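Local coordinates for geranyltranstransferase (PDB 3P8L), which probably catalyses the condensation of isopentenyl diphosphate with geranyl diphosphate to make (2E,6E)-farnesyl diphosphate, a magnesium-dependent step of isoprene biosynthesis, at residues A[217-221]-A[269-273]; A[78-83]-A[127-132]; A[210-214]-A[276-280]. All blocks are in the same frame, centred on the assembly; numbering follows the deposited sequence.

Interaction 1. Residues A[217-221]-A[269-273]; sequences HYGLA and QLAEG
The imidazole of H217 lies against E272, whose CB sits over the middle of one ring face, 3.6 Å from the centroid, in a CH-pi contact. At the ring's edge, in its plane, ND1 donates a short and nearly straight hydrogen bond to OE1 of Q269 (2.6 Å, 163° at the hydrogen). The glutamine chain turns back at chi2 (-55°), which brings OE1 to the ND1 edge; the amide plane is turned 28° from the ring, and the donor is somewhat tilted from the carbonyl plane. OE1 of E272 is 3.2 Å from CE1 of H217 but badly angled for a bond with NE2; its charge would probably still favour a protonated ring. This pairing joins helix 205-230 to helix 259-283 of the all-alpha isoprenoid synthase fold; their segments here run nearly antiparallel, axes 8.8 Å apart at closest. L220 flanks the same amide, with CD2 3.5 Å from NE2 of Q269. Deeper in, the chemistry becomes apolar: CB of A221 meets CB of Q269 at 3.9 Å and CD2 of L270 at 4.0 Å. L299, near the C-terminus, packs on both A221 and L270.

Interaction 2. Residues A[78-83]-A[127-132]; sequences ASLEMI and GAFQLL
The ring of F129 is touched by CD1 of I83, which approaches its CE2 to 4.1 Å, while the same phenyl group also meets F129 of the second subunit with the two ring planes nearly parallel. The peptide group joining G127 to A128 is a second flat surface: turned to chi3 71°, M82 bends its terminal methyl over the face, CE standing 3.4 Å from C of G127. At the A128 carbonyl the approach is instead within the plane, where, in one of the two conformers of S79, OG donates a hydrogen bond of 3.0 Å to a lone pair of A128 O, the C=O...OG angle being 137°. The serine has a second conformer, so this bond may be part-time, and a weak hydrogen bond to O of Q75 in its own helix competes for the same hydroxyl. The A128 oxygen also accepts the backbone N-H of L132, so the serine adds a second donor to a helical carbonyl. With S79 and A128 facing each other, their CA atoms come within 4.3 Å. Segments 78-83 and 127-132 run almost exactly antiparallel inside the helical bundle of the isoprenoid synthase fold; the C-terminal end of helix 71-92 carries the start of the first aspartate-rich motif of this family. The A128 methyl nests between backbone and side chains, 3.3 Å from O of S79 and 3.7 Å from CD1 of I83. SD of M82 rests beside CD2 of L131. The same leucine methyl wedges between A78 and S79, 3.7 Å from CB of A78 and 3.4 Å from OG of S79. Helix 13-31 closes over A78 and M82 through M25, and Q130 hydrogen-bonds Q156 of the second subunit.

Interaction 3. Residues A[210-214]-A[276-280]; sequences LLTQF and VLEKI
V276 sets CG1 against L210 and F214 and CG2 against Q213. With CG1 anti to the backbone N (chi1 169°), that branch presses onto O of L210 at a tight 3.1 Å and also lies 3.9 Å from CB of F214; the oxygen it covers already accepts the helical hydrogen bond from N of F214. CG2 points to the outer side, 4.0 Å from CB of Q213. The F214 side chain, placed by its chi1 of 177°, extends toward L277, whose isopropyl end meets the CD1 and CE1 atoms of the ring: CD2 of L277 is 3.7 Å from CD1 of F214, and CD1 of L277 is 3.7 Å from CE1 of F214. The contact ties helix 205-230 to helix 259-283, segments 210-214 and 276-280 being antiparallel to within 20°, and belongs to the hydrophobic packing of the all-alpha isoprenoid synthase fold. L292 of helix 289-298 packs on both F214 and L277. One turn away, L210 and I280 lie alongside, pointing oppositely, CB of the leucine meeting CG1 of the isoleucine at 3.7 Å. The I280 and L211 side chains meet roughly perpendicular. K279 lends its CB to CD1 of L210 (4.0 Å), after which its chain bends away.

Interactions 1 and 3 are successive portions of one seam between helix 205-230 and helix 259-283, with centres about 10 Å apart; they touch where the G273 carbonyl meets the F214 ring and H217 meets V276. Along this seam the partly buried 217-221/269-273 contact uses polar, possibly charged groups, whereas the 210-214/276-280 contact is a buried apolar one with a rim of Q213 and K279. Interaction 2 joins different helices, its centre about 26 Å from those of the others, across the chain's centre from interaction 1. Fully buried and next to the second subunit, its segments lie closer, with small residues facing and a serine-to-carbonyl bond in one conformer.

Interaction 1. Residues A[217-221]-A[269-273]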
ATOM      1  N   HIS A 217       1.277  10.211  23.582  1.00 46.96           N
ATOM      2  CA  HIS A 217       0.412  10.921  24.517  1.00 44.23           C
ATOM      3  C   HIS A 217      -0.653  11.717  23.767  1.00 49.49           C
ATOM      4  O   HIS A 217      -1.835  11.661  24.131  1.00 45.84           O
ATOM      5  CB  HIS A 217       1.219  11.803  25.492  1.00 45.76           C
ATOM      6  CG  HIS A 217       2.201  11.030  26.325  1.00 48.01           C
ATOM      7  ND1 HIS A 217       1.816  10.012  27.170  1.00 49.91           N
ATOM      8  CD2 HIS A 217       3.549  11.115  26.431  1.00 51.87           C
ATOM      9  CE1 HIS A 217       2.884   9.495  27.750  1.00 57.19           C
ATOM     10  NE2 HIS A 217       3.949  10.147  27.319  1.00 56.32           N
ATOM     11  N   TYR A 218      -0.247  12.416  22.704  1.00 43.62           N
ATOM     12  CA  TYR A 218      -1.219  13.122  21.849  1.00 44.22           C
ATOM     13  C   TYR A 218      -2.327  12.195  21.361  1.00 34.11           C
ATOM     14  O   TYR A 218      -3.505  12.511  21.504  1.00 40.71           O
ATOM     15  CB  TYR A 218      -0.554  13.802  20.633  1.00 42.06           C
ATOM     16  CG  TYR A 218      -1.570  14.612  19.850  1.00 45.84           C
ATOM     17  CD1 TYR A 218      -1.893  15.909  20.241  1.00 47.34           C
ATOM     18  CD2 TYR A 218      -2.248  14.066  18.751  1.00 45.69           C
ATOM     19  CE1 TYR A 218      -2.847  16.659  19.547  1.00 49.95           C
ATOM     20  CE2 TYR A 218      -3.211  14.801  18.064  1.00 51.55           C
ATOM     21  CZ  TYR A 218      -3.497  16.098  18.465  1.00 51.97           C
ATOM     22  OH  TYR A 218      -4.448  16.833  17.803  1.00 54.25           O
ATOM     23  N   GLY A 219      -1.920  11.051  20.802  1.00 40.50           N
ATOM     24  CA  GLY A 219      -2.827  10.091  20.154  1.00 45.73           C
ATOM     25  C   GLY A 219      -3.814   9.454  21.107  1.00 50.63           C
ATOM     26  O   GLY A 219      -4.970   9.214  20.750  1.00 52.64           O
ATOM     27  N   LEU A 220      -3.355   9.186  22.330  1.00 54.22           N
ATOM     28  CA  LEU A 220      -4.219   8.638  23.368  1.00 53.17           C
ATOM     29  C   LEU A 220      -5.138   9.730  23.897  1.00 47.27           C
ATOM     30  O   LEU A 220      -6.343   9.514  24.052  1.00 50.14           O
ATOM     31  CB  LEU A 220      -3.379   8.006  24.493  1.00 60.70           C
ATOM     32  CG  LEU A 220      -4.024   6.950  25.409  1.00 68.45           C
ATOM     33  CD1 LEU A 220      -4.539   5.734  24.634  1.00 68.98           C
ATOM     34  CD2 LEU A 220      -3.042   6.501  26.484  1.00 68.74           C
ATOM     35  N   ALA A 221      -4.584  10.917  24.143  1.00 47.22           N
ATOM     36  CA  ALA A 221      -5.392  12.068  24.574  1.00 49.76           C
ATOM     37  C   ALA A 221      -6.526  12.398  23.582  1.00 52.99           C
ATOM     38  O   ALA A 221      -7.622  12.747  23.999  1.00 50.80           O
ATOM     39  CB  ALA A 221      -4.510  13.297  24.828  1.00 48.28           C
ATOM     40  N   GLN A 269      -2.375  12.589  30.280  1.00 62.05           N
ATOM     41  CA  GLN A 269      -1.737  12.497  28.956  1.00 56.84           C
ATOM     42  C   GLN A 269      -1.235  13.856  28.481  1.00 51.92           C
ATOM     43  O   GLN A 269      -0.103  13.964  27.988  1.00 48.53           O
ATOM     44  CB  GLN A 269      -2.676  11.886  27.908  1.00 60.10           C
ATOM     45  CG  GLN A 269      -2.997  10.411  28.103  1.00 46.12           C
ATOM     46  CD  GLN A 269      -1.770   9.506  28.189  1.00 60.26           C
ATOM     47  OE1 GLN A 269      -0.766   9.692  27.490  1.00 63.18           O
ATOM     48  NE2 GLN A 269      -1.858   8.506  29.049  1.00 66.66           N
ATOM     49  N   LEU A 270      -2.066  14.887  28.651  1.00 51.21           N
ATOM     50  CA  LEU A 270      -1.664  16.258  28.304  1.00 55.61           C
ATOM     51  C   LEU A 270      -0.436  16.694  29.098  1.00 56.27           C
ATOM     52  O   LEU A 270       0.517  17.229  28.522  1.00 54.54           O
ATOM     53  CB  LEU A 270      -2.819  17.259  28.478  1.00 49.99           C
ATOM     54  CG  LEU A 270      -4.085  17.022  27.648  1.00 61.21           C
ATOM     55  CD1 LEU A 270      -5.126  18.079  27.953  1.00 61.59           C
ATOM     56  CD2 LEU A 270      -3.797  16.964  26.141  1.00 55.38           C
ATOM     57  N   ALA A 271      -0.445  16.422  30.406  1.00 56.27           N
ATOM     58  CA  ALA A 271       0.706  16.725  31.269  1.00 56.35           C
ATOM     59  C   ALA A 271       1.962  15.986  30.817  1.00 49.26           C
ATOM     60  O   ALA A 271       3.059  16.556  30.789  1.00 55.43           O
ATOM     61  CB  ALA A 271       0.389  16.400  32.743  1.00 61.35           C
ATOM     62  N   GLU A 272       1.795  14.725  30.432  1.00 51.22           N
ATOM     63  CA  GLU A 272       2.925  13.924  29.967  1.00 54.00           C
ATOM     64  C   GLU A 272       3.448  14.394  28.610  1.00 52.46           C
ATOM     65  O   GLU A 272       4.663  14.449  28.396  1.00 54.89           O
ATOM     66  CB  GLU A 272       2.590  12.435  29.988  1.00 55.40           C
ATOM     67  CG  GLU A 272       2.524  11.897  31.423  1.00 70.66           C
ATOM     68  CD  GLU A 272       3.075  10.498  31.575  1.00 82.41           C
ATOM     69  OE1 GLU A 272       3.863  10.061  30.712  1.00 90.61           O
ATOM     70  OE2 GLU A 272       2.732   9.840  32.578  1.00 85.37           O
ATOM     71  N   GLY A 273       2.529  14.779  27.724  1.00 52.99           N
ATOM     72  CA  GLY A 273       2.891  15.449  26.473  1.00 49.41           C
ATOM     73  C   GLY A 273       3.723  16.708  26.701  1.00 46.74           C
ATOM     74  O   GLY A 273       4.781  16.872  26.079  1.00 44.89           O
TER

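Interaction 2. Residues A[78-83]-A[127-132]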
ATOM      1  N   ALA A  78       1.068  14.547   2.492  1.00 31.43           N
ATOM      2  CA  ALA A  78       0.073  14.072   1.542  1.00 35.79           C
ATOM      3  C   ALA A  78      -0.021  12.541   1.488  1.00 33.74           C
ATOM      4  O   ALA A  78      -1.133  11.985   1.481  1.00 32.34           O
ATOM      5  CB  ALA A  78       0.359  14.676   0.163  1.00 29.49           C
ATOM      6  N   SER A  79       1.141  11.880   1.480  1.00 31.25           N
ATOM      7  CA  SER A  79       1.226  10.418   1.522  0.50 34.10           C
ATOM      8  C   SER A  79       0.531   9.857   2.769  1.00 35.63           C
ATOM      9  O   SER A  79      -0.270   8.913   2.678  1.00 35.46           O
ATOM     10  CB  SER A  79       2.687   9.961   1.481  0.50 32.12           C
ATOM     11  OG  SER A  79       3.237  10.137   0.189  0.50 35.15           O
ATOM     12  N   LEU A  80       0.813  10.454   3.926  1.00 32.91           N
ATOM     13  CA  LEU A  80       0.153  10.048   5.172  1.00 35.41           C
ATOM     14  C   LEU A  80      -1.372  10.252   5.143  1.00 31.62           C
ATOM     15  O   LEU A  80      -2.149   9.362   5.561  1.00 33.94           O
ATOM     16  CB  LEU A  80       0.778  10.788   6.363  1.00 28.70           C
ATOM     17  CG  LEU A  80       0.218  10.529   7.755  1.00 36.03           C
ATOM     18  CD1 LEU A  80       0.334   9.064   8.127  1.00 31.85           C
ATOM     19  CD2 LEU A  80       0.910  11.429   8.809  1.00 29.76           C
ATOM     20  N   GLU A  81      -1.809  11.407   4.629  1.00 28.85           N
ATOM     21  CA  GLU A  81      -3.236  11.674   4.524  1.00 33.41           C
ATOM     22  C   GLU A  81      -3.946  10.740   3.512  1.00 28.58           C
ATOM     23  O   GLU A  81      -5.124  10.415   3.705  1.00 31.35           O
ATOM     24  CB  GLU A  81      -3.509  13.151   4.248  1.00 30.46           C
ATOM     25  CG  GLU A  81      -4.980  13.558   4.335  1.00 34.01           C
ATOM     26  CD  GLU A  81      -5.621  13.388   5.730  1.00 36.04           C
ATOM     27  OE1 GLU A  81      -4.991  12.918   6.720  1.00 33.18           O
ATOM     28  OE2 GLU A  81      -6.798  13.740   5.826  1.00 38.31           O
ATOM     29  N   MET A  82      -3.210  10.278   2.497  1.00 31.89           N
ATOM     30  CA  MET A  82      -3.674   9.255   1.548  1.00 32.71           C
ATOM     31  C   MET A  82      -3.940   7.911   2.233  1.00 30.67           C
ATOM     32  O   MET A  82      -4.970   7.267   1.954  1.00 32.39           O
ATOM     33  CB  MET A  82      -2.743   9.121   0.320  1.00 27.90           C
ATOM     34  CG  MET A  82      -2.731  10.390  -0.635  1.00 29.99           C
ATOM     35  SD  MET A  82      -1.431  10.343  -1.920  1.00 24.69           S
ATOM     36  CE  MET A  82      -2.063   9.049  -2.991  1.00 28.62           C
ATOM     37  N   ILE A  83      -3.033   7.514   3.136  1.00 27.50           N
ATOM     38  CA  ILE A  83      -3.182   6.312   3.945  1.00 32.64           C
ATOM     39  C   ILE A  83      -4.431   6.448   4.813  1.00 25.44           C
ATOM     40  O   ILE A  83      -5.277   5.544   4.844  1.00 31.92           O
ATOM     41  CB  ILE A  83      -1.946   6.038   4.869  1.00 32.13           C
ATOM     42  CG1 ILE A  83      -0.695   5.692   4.069  1.00 35.79           C
ATOM     43  CG2 ILE A  83      -2.266   4.959   5.905  1.00 35.68           C
ATOM     44  CD1 ILE A  83      -0.681   4.316   3.450  1.00 29.15           C
ATOM     45  N   GLY A 127      -0.982   4.375  -3.817  1.00 25.83           N
ATOM     46  CA  GLY A 127      -0.652   5.761  -4.161  1.00 33.04           C
ATOM     47  C   GLY A 127       0.185   6.472  -3.118  1.00 39.54           C
ATOM     48  O   GLY A 127       1.075   7.231  -3.450  1.00 29.29           O
ATOM     49  N   ALA A 128      -0.131   6.249  -1.851  1.00 35.07           N
ATOM     50  CA  ALA A 128       0.650   6.831  -0.761  1.00 37.34           C
ATOM     51  C   ALA A 128       2.136   6.432  -0.850  1.00 37.05           C
ATOM     52  O   ALA A 128       3.030   7.289  -0.722  1.00 38.26           O
ATOM     53  CB  ALA A 128       0.071   6.399   0.540  1.00 32.15           C
ATOM     54  N   PHE A 129       2.384   5.140  -1.088  1.00 30.32           N
ATOM     55  CA  PHE A 129       3.737   4.629  -1.290  1.00 34.49           C
ATOM     56  C   PHE A 129       4.318   5.125  -2.601  1.00 39.27           C
ATOM     57  O   PHE A 129       5.495   5.462  -2.644  1.00 34.54           O
ATOM     58  CB  PHE A 129       3.816   3.099  -1.129  1.00 37.98           C
ATOM     59  CG  PHE A 129       3.670   2.672   0.307  1.00 42.43           C
ATOM     60  CD1 PHE A 129       4.727   2.815   1.202  1.00 37.35           C
ATOM     61  CD2 PHE A 129       2.458   2.239   0.788  1.00 36.02           C
ATOM     62  CE1 PHE A 129       4.588   2.478   2.530  1.00 42.00           C
ATOM     63  CE2 PHE A 129       2.302   1.893   2.126  1.00 40.33           C
ATOM     64  CZ  PHE A 129       3.361   2.018   2.996  1.00 38.81           C
ATOM     65  N   GLN A 130       3.504   5.228  -3.652  1.00 34.09           N
ATOM     66  CA  GLN A 130       4.046   5.763  -4.905  1.00 36.11           C
ATOM     67  C   GLN A 130       4.527   7.215  -4.776  1.00 42.77           C
ATOM     68  O   GLN A 130       5.661   7.537  -5.169  1.00 41.52           O
ATOM     69  CB  GLN A 130       3.069   5.637  -6.075  1.00 35.08           C
ATOM     70  CG  GLN A 130       3.725   5.982  -7.412  1.00 29.09           C
ATOM     71  CD  GLN A 130       2.846   5.714  -8.623  1.00 39.83           C
ATOM     72  OE1 GLN A 130       1.628   5.586  -8.516  1.00 38.34           O
ATOM     73  NE2 GLN A 130       3.467   5.640  -9.788  1.00 38.97           N
ATOM     74  N   LEU A 131       3.668   8.076  -4.224  1.00 37.16           N
ATOM     75  CA  LEU A 131       4.028   9.469  -3.984  1.00 34.70           C
ATOM     76  C   LEU A 131       5.323   9.605  -3.169  1.00 33.80           C
ATOM     77  O   LEU A 131       6.244  10.314  -3.591  1.00 39.80           O
ATOM     78  CB  LEU A 131       2.873  10.256  -3.335  1.00 33.53           C
ATOM     79  CG  LEU A 131       3.232  11.713  -2.956  1.00 36.39           C
ATOM     80  CD1 LEU A 131       3.635  12.565  -4.180  1.00 35.83           C
ATOM     81  CD2 LEU A 131       2.104  12.381  -2.164  1.00 33.00           C
ATOM     82  N   LEU A 132       5.395   8.918  -2.035  1.00 31.26           N
ATOM     83  CA  LEU A 132       6.588   8.896  -1.198  1.00 36.26           C
ATOM     84  C   LEU A 132       7.870   8.424  -1.936  1.00 43.18           C
ATOM     85  O   LEU A 132       8.945   9.034  -1.782  1.00 39.73           O
ATOM     86  CB  LEU A 132       6.330   8.083   0.074  1.00 32.38           C
ATOM     87  CG  LEU A 132       7.262   8.250   1.277  1.00 44.74           C
ATOM     88  CD1 LEU A 132       7.429   9.737   1.666  1.00 38.90           C
ATOM     89  CD2 LEU A 132       6.719   7.470   2.470  1.00 44.36           C
TER

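Interaction 3. Residues A[210-214]-A[276-280]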
ATOM      1  N   LEU A 210      11.828  11.140  21.517  1.00 48.44           N
ATOM      2  CA  LEU A 210      10.966  12.004  22.328  1.00 49.47           C
ATOM      3  C   LEU A 210       9.692  12.458  21.574  1.00 46.64           C
ATOM      4  O   LEU A 210       8.603  12.498  22.146  1.00 45.42           O
ATOM      5  CB  LEU A 210      11.754  13.223  22.819  1.00 49.31           C
ATOM      6  CG  LEU A 210      12.781  13.001  23.945  1.00 60.26           C
ATOM      7  CD1 LEU A 210      13.425  14.328  24.354  1.00 57.06           C
ATOM      8  CD2 LEU A 210      12.145  12.323  25.164  1.00 55.59           C
ATOM      9  N   LEU A 211       9.842  12.789  20.292  1.00 46.29           N
ATOM     10  CA  LEU A 211       8.701  13.136  19.429  1.00 46.88           C
ATOM     11  C   LEU A 211       7.687  11.990  19.362  1.00 41.00           C
ATOM     12  O   LEU A 211       6.482  12.214  19.388  1.00 47.31           O
ATOM     13  CB  LEU A 211       9.198  13.488  18.029  1.00 42.20           C
ATOM     14  CG  LEU A 211       9.942  14.811  17.927  1.00 43.43           C
ATOM     15  CD1 LEU A 211      10.640  14.922  16.581  1.00 45.62           C
ATOM     16  CD2 LEU A 211       9.008  15.973  18.170  1.00 38.55           C
ATOM     17  N   THR A 212       8.204  10.764  19.332  1.00 45.43           N
ATOM     18  CA  THR A 212       7.404   9.544  19.382  1.00 44.90           C
ATOM     19  C   THR A 212       6.565   9.419  20.651  1.00 49.36           C
ATOM     20  O   THR A 212       5.390   9.028  20.603  1.00 51.97           O
ATOM     21  CB  THR A 212       8.332   8.339  19.256  1.00 49.14           C
ATOM     22  OG1 THR A 212       9.020   8.429  18.010  1.00 44.12           O
ATOM     23  CG2 THR A 212       7.567   7.010  19.354  1.00 43.65           C
ATOM     24  N   GLN A 213       7.166   9.766  21.781  1.00 50.26           N
ATOM     25  CA  GLN A 213       6.480   9.737  23.062  1.00 47.42           C
ATOM     26  C   GLN A 213       5.396  10.789  23.093  1.00 39.09           C
ATOM     27  O   GLN A 213       4.284  10.539  23.593  1.00 38.58           O
ATOM     28  CB  GLN A 213       7.468   9.972  24.215  1.00 53.23           C
ATOM     29  CG  GLN A 213       8.345   8.772  24.562  1.00 63.23           C
ATOM     30  CD  GLN A 213       9.340   9.081  25.680  1.00 71.42           C
ATOM     31  OE1 GLN A 213       8.955   9.490  26.778  1.00 68.38           O
ATOM     32  NE2 GLN A 213      10.622   8.886  25.399  1.00 66.66           N
ATOM     33  N   PHE A 214       5.720  11.974  22.579  1.00 37.80           N
ATOM     34  CA  PHE A 214       4.712  13.023  22.417  1.00 42.93           C
ATOM     35  C   PHE A 214       3.500  12.523  21.620  1.00 39.63           C
ATOM     36  O   PHE A 214       2.361  12.733  22.031  1.00 45.54           O
ATOM     37  CB  PHE A 214       5.297  14.256  21.723  1.00 44.55           C
ATOM     38  CG  PHE A 214       4.281  15.329  21.462  1.00 47.10           C
ATOM     39  CD1 PHE A 214       3.950  16.243  22.454  1.00 48.83           C
ATOM     40  CD2 PHE A 214       3.638  15.417  20.227  1.00 41.32           C
ATOM     41  CE1 PHE A 214       3.001  17.244  22.215  1.00 52.92           C
ATOM     42  CE2 PHE A 214       2.687  16.399  19.981  1.00 41.90           C
ATOM     43  CZ  PHE A 214       2.373  17.329  20.979  1.00 47.09           C
ATOM     44  N   VAL A 276       7.112  15.955  27.977  1.00 56.62           N
ATOM     45  CA  VAL A 276       7.936  15.546  26.830  1.00 54.07           C
ATOM     46  C   VAL A 276       8.466  16.745  26.007  1.00 52.54           C
ATOM     47  O   VAL A 276       9.641  16.768  25.629  1.00 53.46           O
ATOM     48  CB  VAL A 276       7.221  14.483  25.937  1.00 54.66           C
ATOM     49  CG1 VAL A 276       7.956  14.287  24.637  1.00 48.55           C
ATOM     50  CG2 VAL A 276       7.149  13.154  26.664  1.00 52.58           C
ATOM     51  N   LEU A 277       7.611  17.737  25.753  1.00 51.45           N
ATOM     52  CA  LEU A 277       8.022  18.941  25.016  1.00 53.47           C
ATOM     53  C   LEU A 277       9.061  19.764  25.789  1.00 54.50           C
ATOM     54  O   LEU A 277       9.991  20.327  25.190  1.00 50.39           O
ATOM     55  CB  LEU A 277       6.811  19.822  24.676  1.00 54.94           C
ATOM     56  CG  LEU A 277       5.759  19.295  23.687  1.00 63.85           C
ATOM     57  CD1 LEU A 277       4.628  20.295  23.581  1.00 51.92           C
ATOM     58  CD2 LEU A 277       6.352  19.000  22.303  1.00 52.71           C
ATOM     59  N   GLU A 278       8.886  19.832  27.108  1.00 57.53           N
ATOM     60  CA  GLU A 278       9.892  20.396  28.011  1.00 61.58           C
ATOM     61  C   GLU A 278      11.259  19.738  27.789  1.00 62.23           C
ATOM     62  O   GLU A 278      12.249  20.442  27.566  1.00 60.43           O
ATOM     63  CB  GLU A 278       9.438  20.263  29.470  1.00 67.68           C
ATOM     64  CG  GLU A 278      10.410  20.841  30.496  1.00 84.31           C
ATOM     65  CD  GLU A 278      10.867  22.250  30.145  1.00 95.30           C
ATOM     66  OE1 GLU A 278      12.070  22.426  29.849  1.00 96.29           O
ATOM     67  OE2 GLU A 278      10.019  23.170  30.142  1.00100.97           O
ATOM     68  N   LYS A 279      11.296  18.399  27.799  1.00 61.00           N
ATOM     69  CA  LYS A 279      12.534  17.649  27.541  1.00 61.85           C
ATOM     70  C   LYS A 279      13.141  17.939  26.171  1.00 60.45           C
ATOM     71  O   LYS A 279      14.366  17.997  26.045  1.00 61.66           O
ATOM     72  CB  LYS A 279      12.350  16.135  27.724  1.00 63.16           C
ATOM     73  CG  LYS A 279      12.090  15.683  29.154  1.00 72.68           C
ATOM     74  CD  LYS A 279      12.205  14.165  29.284  1.00 78.31           C
ATOM     75  CE  LYS A 279      11.052  13.590  30.099  1.00 84.84           C
ATOM     76  NZ  LYS A 279      11.065  14.035  31.525  1.00 88.54           N
ATOM     77  N   ILE A 280      12.296  18.129  25.154  1.00 59.59           N
ATOM     78  CA  ILE A 280      12.773  18.497  23.806  1.00 58.08           C
ATOM     79  C   ILE A 280      13.357  19.914  23.779  1.00 59.45           C
ATOM     80  O   ILE A 280      14.399  20.160  23.149  1.00 62.63           O
ATOM     81  CB  ILE A 280      11.654  18.358  22.707  1.00 56.95           C
ATOM     82  CG1 ILE A 280      11.193  16.902  22.579  1.00 60.19           C
ATOM     83  CG2 ILE A 280      12.148  18.851  21.357  1.00 47.19           C
ATOM     84  CD1 ILE A 280       9.888  16.707  21.778  1.00 51.26           C
TER